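PDB 5DUD: 5-oxoprolinase subunit C from Escherichia coli, which takes part, as subunit C of an ATP-dependent 5-oxoprolinase, in the cleavage of 5-oxoproline to L-glutamate coupled to hydrolysis of ATP to ADP and phosphate. Local coordinates for residues V234-N239 with P256-I261; I174-G179 with I278-C283; H227-G232 with I243-D248. All coordinates share one frame; numbering follows the deposited sequence.

Contact 1 (V234-N239 with P256-I261); sequences VQVPHN and PRIACI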
loop_
_atom_site.group_PDB
_atom_site.type_symbol
_atom_site.label_atom_id
_atom_site.label_comp_id
_atom_site.label_asym_id
_atom_site.label_seq_id
_atom_site.Cartn_x
_atom_site.Cartn_y
_atom_site.Cartn_z
ATOM N N VAL A 234 8.764 -8.876 -3.008
ATOM C CA VAL A 234 9.275 -8.844 -4.374
ATOM C C VAL A 234 8.496 -9.865 -5.198
ATOM O O VAL A 234 8.684 -11.064 -5.005
ATOM C CB VAL A 234 10.804 -9.116 -4.409
ATOM C CG1 VAL A 234 11.390 -8.824 -5.789
ATOM C CG2 VAL A 234 11.524 -8.297 -3.340
ATOM N N GLN A 235 7.626 -9.389 -6.112
ATOM C CA GLN A 235 6.838 -10.243 -7.002
ATOM C C GLN A 235 7.543 -10.395 -8.330
ATOM O O GLN A 235 8.151 -9.428 -8.793
ATOM C CB GLN A 235 5.445 -9.650 -7.266
ATOM C CG GLN A 235 4.661 -9.216 -6.042
ATOM C CD GLN A 235 3.274 -8.780 -6.449
ATOM O OE1 GLN A 235 2.274 -9.427 -6.125
ATOM N NE2 GLN A 235 3.178 -7.691 -7.203
ATOM N N VAL A 236 7.416 -11.562 -8.979
ATOM C CA VAL A 236 8.019 -11.814 -10.290
ATOM C C VAL A 236 6.908 -12.220 -11.271
ATOM O O VAL A 236 6.509 -13.380 -11.269
ATOM C CB VAL A 236 9.126 -12.897 -10.198
ATOM C CG1 VAL A 236 9.881 -13.031 -11.519
ATOM C CG2 VAL A 236 10.092 -12.597 -9.048
ATOM N N PRO A 237 6.413 -11.325 -12.153
ATOM C CA PRO A 237 5.370 -11.743 -13.110
ATOM C C PRO A 237 5.894 -12.692 -14.210
ATOM O O PRO A 237 6.991 -13.237 -14.093
ATOM C CB PRO A 237 4.878 -10.409 -13.706
ATOM C CG PRO A 237 5.457 -9.339 -12.851
ATOM C CD PRO A 237 6.729 -9.896 -12.318
ATOM N N HIS A 238 5.095 -12.901 -15.274
ATOM C CA HIS A 238 5.464 -13.791 -16.392
ATOM C C HIS A 238 6.692 -13.301 -17.175
ATOM O O HIS A 238 7.405 -14.120 -17.755
ATOM C CB HIS A 238 4.299 -13.950 -17.383
ATOM C CG HIS A 238 3.023 -14.448 -16.772
ATOM N ND1 HIS A 238 2.316 -13.679 -15.861
ATOM C CD2 HIS A 238 2.352 -15.606 -16.976
ATOM C CE1 HIS A 238 1.250 -14.392 -15.534
ATOM N NE2 HIS A 238 1.227 -15.558 -16.182
ATOM N N ASN A 239 6.933 -11.978 -17.197
ATOM C CA ASN A 239 8.087 -11.387 -17.895
ATOM C C ASN A 239 9.466 -11.734 -17.250
ATOM O O ASN A 239 10.481 -11.629 -17.937
ATOM C CB ASN A 239 7.939 -9.857 -18.014
ATOM C CG ASN A 239 7.783 -9.090 -16.711
ATOM O OD1 ASN A 239 8.162 -9.548 -15.629
ATOM N ND2 ASN A 239 7.217 -7.892 -16.785
ATOM N N PRO A 256 3.779 -14.725 -8.221
ATOM C CA PRO A 256 4.673 -15.496 -7.341
ATOM C C PRO A 256 5.719 -14.602 -6.659
ATOM O O PRO A 256 6.415 -13.848 -7.337
ATOM C CB PRO A 256 5.315 -16.515 -8.288
ATOM C CG PRO A 256 5.247 -15.890 -9.620
ATOM C CD PRO A 256 4.028 -15.027 -9.644
ATOM N N ARG A 257 5.784 -14.669 -5.315
ATOM C CA ARG A 257 6.662 -13.867 -4.465
ATOM C C ARG A 257 7.990 -14.598 -4.204
ATOM O O ARG A 257 8.010 -15.598 -3.483
ATOM C CB ARG A 257 5.954 -13.555 -3.129
ATOM C CG ARG A 257 4.568 -12.922 -3.268
ATOM C CD ARG A 257 3.717 -13.130 -2.025
ATOM N NE ARG A 257 3.170 -14.488 -1.953
ATOM C CZ ARG A 257 2.315 -14.921 -1.029
ATOM N NH1 ARG A 257 1.878 -14.103 -0.075
ATOM N NH2 ARG A 257 1.882 -16.177 -1.056
ATOM N N ILE A 258 9.080 -14.119 -4.811
ATOM C CA ILE A 258 10.399 -14.739 -4.651
ATOM C C ILE A 258 11.059 -14.350 -3.318
ATOM O O ILE A 258 11.633 -15.224 -2.680
ATOM C CB ILE A 258 11.345 -14.424 -5.840
ATOM C CG1 ILE A 258 12.583 -15.351 -5.801
ATOM C CG2 ILE A 258 11.785 -12.942 -5.881
ATOM C CD1 ILE A 258 13.457 -15.258 -6.982
ATOM N N ALA A 259 10.993 -13.065 -2.908
ATOM C CA ALA A 259 11.630 -12.605 -1.671
ATOM C C ALA A 259 10.852 -11.469 -1.015
ATOM O O ALA A 259 9.938 -10.913 -1.623
ATOM C CB ALA A 259 13.055 -12.157 -1.963
ATOM N N CYS A 260 11.198 -11.151 0.237
ATOM C CA CYS A 260 10.571 -10.069 0.995
ATOM C C CYS A 260 11.652 -9.270 1.703
ATOM O O CYS A 260 12.434 -9.844 2.458
ATOM C CB CYS A 260 9.539 -10.608 1.984
ATOM S SG CYS A 260 8.597 -9.319 2.844
ATOM N N ILE A 261 11.724 -7.962 1.422
ATOM C CA ILE A 261 12.703 -7.056 2.023
ATOM C C ILE A 261 12.283 -6.754 3.467
ATOM O O ILE A 261 11.096 -6.540 3.740
ATOM C CB ILE A 261 12.852 -5.769 1.169
ATOM C CG1 ILE A 261 13.382 -6.121 -0.242
ATOM C CG2 ILE A 261 13.775 -4.741 1.836
ATOM C CD1 ILE A 261 12.885 -5.267 -1.273
#

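Contact 2 (I174-G179 with I278-C283); sequences IRALPG and IHFVQC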
loop_
_atom_site.group_PDB
_atom_site.type_symbol
_atom_site.label_atom_id
_atom_site.label_comp_id
_atom_site.label_asym_id
_atom_site.label_seq_id
_atom_site.Cartn_x
_atom_site.Cartn_y
_atom_site.Cartn_z
ATOM N N ILE A 174 20.631 -4.443 0.136
ATOM C CA ILE A 174 19.385 -4.566 0.898
ATOM C C ILE A 174 19.153 -6.030 1.289
ATOM O O ILE A 174 19.151 -6.906 0.432
ATOM C CB ILE A 174 18.224 -3.979 0.035
ATOM C CG1 ILE A 174 18.257 -2.428 0.060
ATOM C CG2 ILE A 174 16.845 -4.493 0.470
ATOM C CD1 ILE A 174 18.239 -1.796 -1.280
ATOM N N ARG A 175 18.943 -6.282 2.581
ATOM C CA ARG A 175 18.712 -7.630 3.095
ATOM C C ARG A 175 17.291 -8.103 2.803
ATOM O O ARG A 175 16.339 -7.486 3.276
ATOM C CB ARG A 175 18.980 -7.680 4.605
ATOM C CG ARG A 175 20.461 -7.622 4.950
ATOM C CD ARG A 175 20.695 -7.461 6.439
ATOM N NE ARG A 175 20.337 -6.122 6.905
ATOM C CZ ARG A 175 20.419 -5.703 8.166
ATOM N NH1 ARG A 175 20.865 -6.521 9.118
ATOM N NH2 ARG A 175 20.069 -4.465 8.487
ATOM N N ALA A 176 17.144 -9.177 2.012
ATOM C CA ALA A 176 15.835 -9.752 1.693
ATOM C C ALA A 176 15.771 -11.192 2.181
ATOM O O ALA A 176 16.782 -11.892 2.167
ATOM C CB ALA A 176 15.560 -9.682 0.190
ATOM N N LEU A 177 14.571 -11.623 2.615
ATOM C CA LEU A 177 14.300 -12.979 3.092
ATOM C C LEU A 177 13.605 -13.773 1.981
ATOM O O LEU A 177 12.655 -13.257 1.395
ATOM C CB LEU A 177 13.414 -12.954 4.356
ATOM C CG LEU A 177 14.144 -12.957 5.690
ATOM C CD1 LEU A 177 13.190 -12.661 6.834
ATOM C CD2 LEU A 177 14.799 -14.304 5.956
ATOM N N PRO A 178 14.016 -15.021 1.688
ATOM C CA PRO A 178 13.361 -15.767 0.602
ATOM C C PRO A 178 11.941 -16.255 0.902
ATOM O O PRO A 178 11.606 -16.543 2.049
ATOM C CB PRO A 178 14.279 -16.986 0.420
ATOM C CG PRO A 178 14.944 -17.173 1.727
ATOM C CD PRO A 178 15.124 -15.797 2.285
ATOM N N GLY A 179 11.227 -16.590 -0.171
ATOM C CA GLY A 179 9.959 -17.313 -0.142
ATOM C C GLY A 179 8.772 -16.427 0.068
ATOM O O GLY A 179 8.953 -15.211 0.194
ATOM N N ILE A 278 20.840 -2.084 -7.591
ATOM C CA ILE A 278 20.372 -2.550 -6.275
ATOM C C ILE A 278 20.839 -3.994 -6.070
ATOM O O ILE A 278 20.526 -4.849 -6.899
ATOM C CB ILE A 278 18.820 -2.467 -6.108
ATOM C CG1 ILE A 278 18.224 -1.167 -6.696
ATOM C CG2 ILE A 278 18.442 -2.617 -4.622
ATOM C CD1 ILE A 278 16.702 -1.127 -6.716
ATOM N N HIS A 279 21.548 -4.278 -4.965
ATOM C CA HIS A 279 22.005 -5.637 -4.649
ATOM C C HIS A 279 21.176 -6.216 -3.517
ATOM O O HIS A 279 20.883 -5.518 -2.546
ATOM C CB HIS A 279 23.491 -5.655 -4.254
ATOM C CG HIS A 279 24.412 -5.133 -5.314
ATOM N ND1 HIS A 279 24.863 -3.827 -5.294
ATOM C CD2 HIS A 279 24.945 -5.760 -6.388
ATOM C CE1 HIS A 279 25.654 -3.698 -6.346
ATOM N NE2 HIS A 279 25.739 -4.839 -7.031
ATOM N N PHE A 280 20.808 -7.498 -3.624
ATOM C CA PHE A 280 20.050 -8.185 -2.580
ATOM C C PHE A 280 20.991 -9.083 -1.777
ATOM O O PHE A 280 21.837 -9.766 -2.355
ATOM C CB PHE A 280 18.891 -9.002 -3.165
ATOM C CG PHE A 280 17.769 -8.168 -3.739
ATOM C CD1 PHE A 280 16.935 -7.433 -2.910
ATOM C CD2 PHE A 280 17.511 -8.164 -5.102
ATOM C CE1 PHE A 280 15.891 -6.675 -3.438
ATOM C CE2 PHE A 280 16.462 -7.409 -5.628
ATOM C CZ PHE A 280 15.660 -6.671 -4.792
ATOM N N VAL A 281 20.841 -9.074 -0.449
ATOM C CA VAL A 281 21.637 -9.885 0.471
ATOM C C VAL A 281 20.713 -10.936 1.098
ATOM O O VAL A 281 19.640 -10.585 1.584
ATOM C CB VAL A 281 22.312 -8.987 1.545
ATOM C CG1 VAL A 281 22.916 -9.822 2.678
ATOM C CG2 VAL A 281 23.372 -8.087 0.924
ATOM N N GLN A 282 21.124 -12.215 1.113
ATOM C CA GLN A 282 20.309 -13.276 1.728
ATOM C C GLN A 282 20.373 -13.146 3.257
ATOM O O GLN A 282 21.465 -13.115 3.831
ATOM C CB GLN A 282 20.765 -14.666 1.274
ATOM C CG GLN A 282 19.704 -15.748 1.499
ATOM C CD GLN A 282 20.021 -17.072 0.837
ATOM O OE1 GLN A 282 20.850 -17.169 -0.074
ATOM N NE2 GLN A 282 19.342 -18.125 1.269
ATOM N N CYS A 283 19.200 -13.025 3.892
ATOM C CA CYS A 283 19.057 -12.762 5.310
ATOM C C CYS A 283 18.496 -13.970 6.060
ATOM O O CYS A 283 18.184 -15.001 5.466
ATOM C CB CYS A 283 18.160 -11.540 5.492
ATOM S SG CYS A 283 18.138 -10.876 7.176
#

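Contact 3 (H227-G232 with I243-D248); sequences HGLLPG and IVLMND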
loop_
_atom_site.group_PDB
_atom_site.type_symbol
_atom_site.label_atom_id
_atom_site.label_comp_id
_atom_site.label_asym_id
_atom_site.label_seq_id
_atom_site.Cartn_x
_atom_site.Cartn_y
_atom_site.Cartn_z
ATOM N N HIS A 227 -3.692 -13.316 -2.873
ATOM C CA HIS A 227 -3.253 -13.323 -1.477
ATOM C C HIS A 227 -2.866 -11.941 -1.019
ATOM O O HIS A 227 -2.406 -11.131 -1.819
ATOM C CB HIS A 227 -2.054 -14.287 -1.278
ATOM C CG HIS A 227 -0.988 -14.174 -2.325
ATOM N ND1 HIS A 227 -0.217 -13.033 -2.456
ATOM C CD2 HIS A 227 -0.609 -15.064 -3.270
ATOM C CE1 HIS A 227 0.600 -13.263 -3.470
ATOM N NE2 HIS A 227 0.405 -14.477 -3.987
ATOM N N GLY A 228 -3.026 -11.699 0.280
ATOM C CA GLY A 228 -2.671 -10.434 0.906
ATOM C C GLY A 228 -1.196 -10.130 0.749
ATOM O O GLY A 228 -0.368 -11.040 0.845
ATOM N N LEU A 229 -0.869 -8.856 0.466
ATOM C CA LEU A 229 0.492 -8.360 0.254
ATOM C C LEU A 229 0.853 -7.297 1.285
ATOM O O LEU A 229 -0.024 -6.763 1.963
ATOM C CB LEU A 229 0.623 -7.734 -1.150
ATOM C CG LEU A 229 0.109 -8.539 -2.332
ATOM C CD1 LEU A 229 0.288 -7.754 -3.629
ATOM C CD2 LEU A 229 0.814 -9.880 -2.428
ATOM N N LEU A 230 2.148 -6.957 1.362
ATOM C CA LEU A 230 2.660 -5.906 2.244
ATOM C C LEU A 230 3.896 -5.255 1.618
ATOM O O LEU A 230 4.539 -5.881 0.773
ATOM C CB LEU A 230 2.975 -6.445 3.652
ATOM C CG LEU A 230 3.887 -7.677 3.807
ATOM C CD1 LEU A 230 5.355 -7.279 3.940
ATOM C CD2 LEU A 230 3.496 -8.480 5.040
ATOM N N PRO A 231 4.248 -4.006 1.992
ATOM C CA PRO A 231 5.446 -3.376 1.402
ATOM C C PRO A 231 6.714 -4.193 1.632
ATOM O O PRO A 231 6.881 -4.770 2.704
ATOM C CB PRO A 231 5.533 -2.027 2.123
ATOM C CG PRO A 231 4.174 -1.770 2.627
ATOM C CD PRO A 231 3.594 -3.102 2.957
ATOM N N GLY A 232 7.568 -4.251 0.612
ATOM C CA GLY A 232 8.818 -4.999 0.639
ATOM C C GLY A 232 8.784 -6.338 -0.071
ATOM O O GLY A 232 9.849 -6.898 -0.340
ATOM N N ILE A 243 9.329 -7.053 -9.251
ATOM C CA ILE A 243 8.638 -5.812 -8.874
ATOM C C ILE A 243 8.603 -5.725 -7.347
ATOM O O ILE A 243 7.958 -6.560 -6.716
ATOM C CB ILE A 243 7.199 -5.746 -9.472
ATOM C CG1 ILE A 243 7.220 -5.977 -11.003
ATOM C CG2 ILE A 243 6.519 -4.397 -9.132
ATOM C CD1 ILE A 243 5.839 -5.922 -11.685
ATOM N N VAL A 244 9.243 -4.697 -6.761
ATOM C CA VAL A 244 9.279 -4.498 -5.310
ATOM C C VAL A 244 8.089 -3.643 -4.908
ATOM O O VAL A 244 7.986 -2.506 -5.354
ATOM C CB VAL A 244 10.600 -3.844 -4.832
ATOM C CG1 VAL A 244 10.690 -3.857 -3.312
ATOM C CG2 VAL A 244 11.820 -4.508 -5.454
ATOM N N LEU A 245 7.219 -4.157 -4.041
ATOM C CA LEU A 245 6.052 -3.396 -3.595
ATOM C C LEU A 245 6.469 -2.388 -2.536
ATOM O O LEU A 245 7.268 -2.733 -1.666
ATOM C CB LEU A 245 4.983 -4.338 -3.040
ATOM C CG LEU A 245 4.505 -5.423 -4.004
ATOM C CD1 LEU A 245 3.488 -6.332 -3.337
ATOM C CD2 LEU A 245 3.918 -4.818 -5.264
ATOM N N MET A 246 5.955 -1.146 -2.612
ATOM C CA MET A 246 6.281 -0.084 -1.659
ATOM C C MET A 246 5.015 0.247 -0.830
ATOM O O MET A 246 4.172 -0.633 -0.659
ATOM C CB MET A 246 6.872 1.137 -2.400
ATOM C CG MET A 246 8.112 0.821 -3.231
ATOM S SD MET A 246 9.490 0.080 -2.316
ATOM C CE MET A 246 10.069 1.489 -1.375
ATOM N N ASN A 247 4.894 1.466 -0.274
ATOM C CA ASN A 247 3.796 1.810 0.637
ATOM C C ASN A 247 2.410 1.959 -0.029
ATOM O O ASN A 247 1.442 1.474 0.548
ATOM C CB ASN A 247 4.123 3.083 1.414
ATOM C CG ASN A 247 5.394 3.007 2.234
ATOM O OD1 ASN A 247 6.346 2.298 1.888
ATOM N ND2 ASN A 247 5.471 3.775 3.311
ATOM N N ASP A 248 2.302 2.602 -1.213
ATOM C CA ASP A 248 1.013 2.792 -1.907
ATOM C C ASP A 248 0.571 1.561 -2.738
ATOM O O ASP A 248 -0.474 1.633 -3.392
ATOM C CB ASP A 248 1.074 4.027 -2.830
ATOM C CG ASP A 248 1.096 5.344 -2.090
ATOM O OD1 ASP A 248 1.554 5.366 -0.927
ATOM O OD2 ASP A 248 0.696 6.367 -2.687
#

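Contact 1 (V234-N239 with P256-I261)
Val-234, Val-236 and the backbone of Pro-256 to Ala-259 meet in a buried antiparallel strand pairing, the edge along which strand 233-235 adjoins strand 257-261 in the mixed sheet of the second half of the chain. The Val-234 N to Ala-259 O bond measures 2.7 Å, with 166° at the hydrogen. Beyond the end of the strand the pairing continues, as Val-236 N donates to Pro-256 O over 3.0 Å. Between these two bonds the spacing is irregular: Val-234 faces Ala-259 while Gln-235 faces Arg-257, which makes Ile-258 the extra residue of a beta bulge. Its near-helical backbone (phi/psi -79°/-43°) accompanies the shift, much as at the first position of a classic bulge, and the bond from Ile-258 N to Val-234 O is weak. The bulge kinks strand 257-261 of a sheet whose end strands also pair, consistent with the cyclophilin-like family of this carboxyltransferase domain. Compact beta-branched side chains suit this buried surface. CG1 of Val-234, anti to its own N, comes within 4.1 Å of CG2 of Ile-258, whereas CG2 of Val-234 lies beside N and reaches CD1 of Ile-261 at 3.9 Å. The same CG2 of Ile-258 meets CG2 of Val-236 at 3.6 Å, so one methyl joins both valines, and Phe-193 of helix 187-195 covers Val-234, Ile-258 and Ala-259. Pro-256 presents its ring to a carbonyl, CG standing 3.3 Å from Val-236 O. Gln-235 and Arg-257 share the opposite face, and the guanidinium of Arg-257 leads away to a salt bridge with Glu-181.

Contact 2 (I174-G179 with I278-C283)
Val-281 O is gripped from strand 174-178 by two neighbouring residues: Ala-176 N donates a hydrogen bond of 2.9 Å, arriving nearly along the C=O axis, and Arg-175 CA adds a longer C-H...O contact. Ile-174 O is held in a similar double manner by Val-281 N and by Phe-280 CA, but here the N-H stands 39° out of the carbonyl plane. With Ile-174 N bonded to His-279 O at 2.9 Å and Cys-283 N to Ala-176 O at 3.2 Å, four backbone bonds fasten the strands in parallel register. Their axes nevertheless diverge by 52°, a strong twist. On one face, Ile-174 touches two partners. Its chi1 of -77° sets the CG1 branch beside the backbone N; CD1, at the end of that branch, meets CG2 of Ile-278 at 3.4 Å, while CG2 of Ile-174 approaches the Phe-280 ring. Ala-176, small enough to leave room for an aromatic neighbour, sets CB 4.1 Å from CD1 of Phe-280, approaching that ring obliquely. Phe-280 is also stacked with Phe-193, and Ile-174, Ala-176 and Phe-280 are all buried. The other face is less enclosed: the aliphatic CG of Arg-175 runs alongside Val-281 and meets its CG1 at 4.0 Å, after which the arginine chain bends and its NH2 forms a salt bridge with Asp-265. Arginine thus supplies both an apolar stem and a charged end. Cys-283 fits its CB against CB of Arg-175, and Leu-177 brings CD2 to within 3.5 Å of Cys-283 O. This parallel pairing joins the first and last strands of a mixed, otherwise antiparallel sheet; the cyclophilin-like family of the domain suggests that the fold is probably barrel-like.

Contact 3 (H227-G232 with I243-D248)
Leu-245 loses the most surface here, Pro-231 and Gly-232 following, and each uses a different kind of contact. CG of Leu-245 is anti to the carbonyl carbon, and its CD1 reaches the loop after strand 227-228, touching CD1 of Leu-229 at 3.5 Å and CB of the same Leu-229 at 3.9 Å. The two leucines cross at about a right angle; their branched ends pack in a buried apolar region. The carbonyl of Leu-245 accepts a hydrogen bond: Gly-232 N donates to Leu-245 O over 2.8 Å, nearly straight at 168°, though tilted 34° from the carbonyl plane. Glycine suits this donor because its backbone has a positive phi of 101°, and a side chain there would collide with the carbonyl oxygen of Pro-231. Pro-231, with no N-H to spend, lays its ring against the carbonyl of Met-246, CB at 3.4 Å and CG at 3.5 Å from Met-246 O. Asn-247, near that ring, turns its amide to the backbone O of Cys-29. The chemistry thus implies a joint in which a single backbone hydrogen bond fixes the two chains to each other and apolar packing surrounds it.

All three contacts reach one mixed sheet, contact 3 through strand 243-245. Contact 1 is the middle link: its centre lies about 12 Å from that of contact 2 and about 10 Å from that of contact 3, while the centres of contacts 2 and 3 are about 15 Å apart. Strand 257-261 pairs with strand 173-178 through a probable bond from Leu-177 N to Cys-260 O (2.8 Å), and contact 3 is reached through probable bonds from Ile-243 N to Gln-235 O (2.7 Å) and from Ile-261 N to Gly-232 O. Ile-261 packs on both Ile-174 and Val-244, bridging contacts 2 and 3, which do not touch directly. Arg-257 and Cys-260 of contact 1 and His-227 and Leu-230 of contact 3 also approach a chain of another protein.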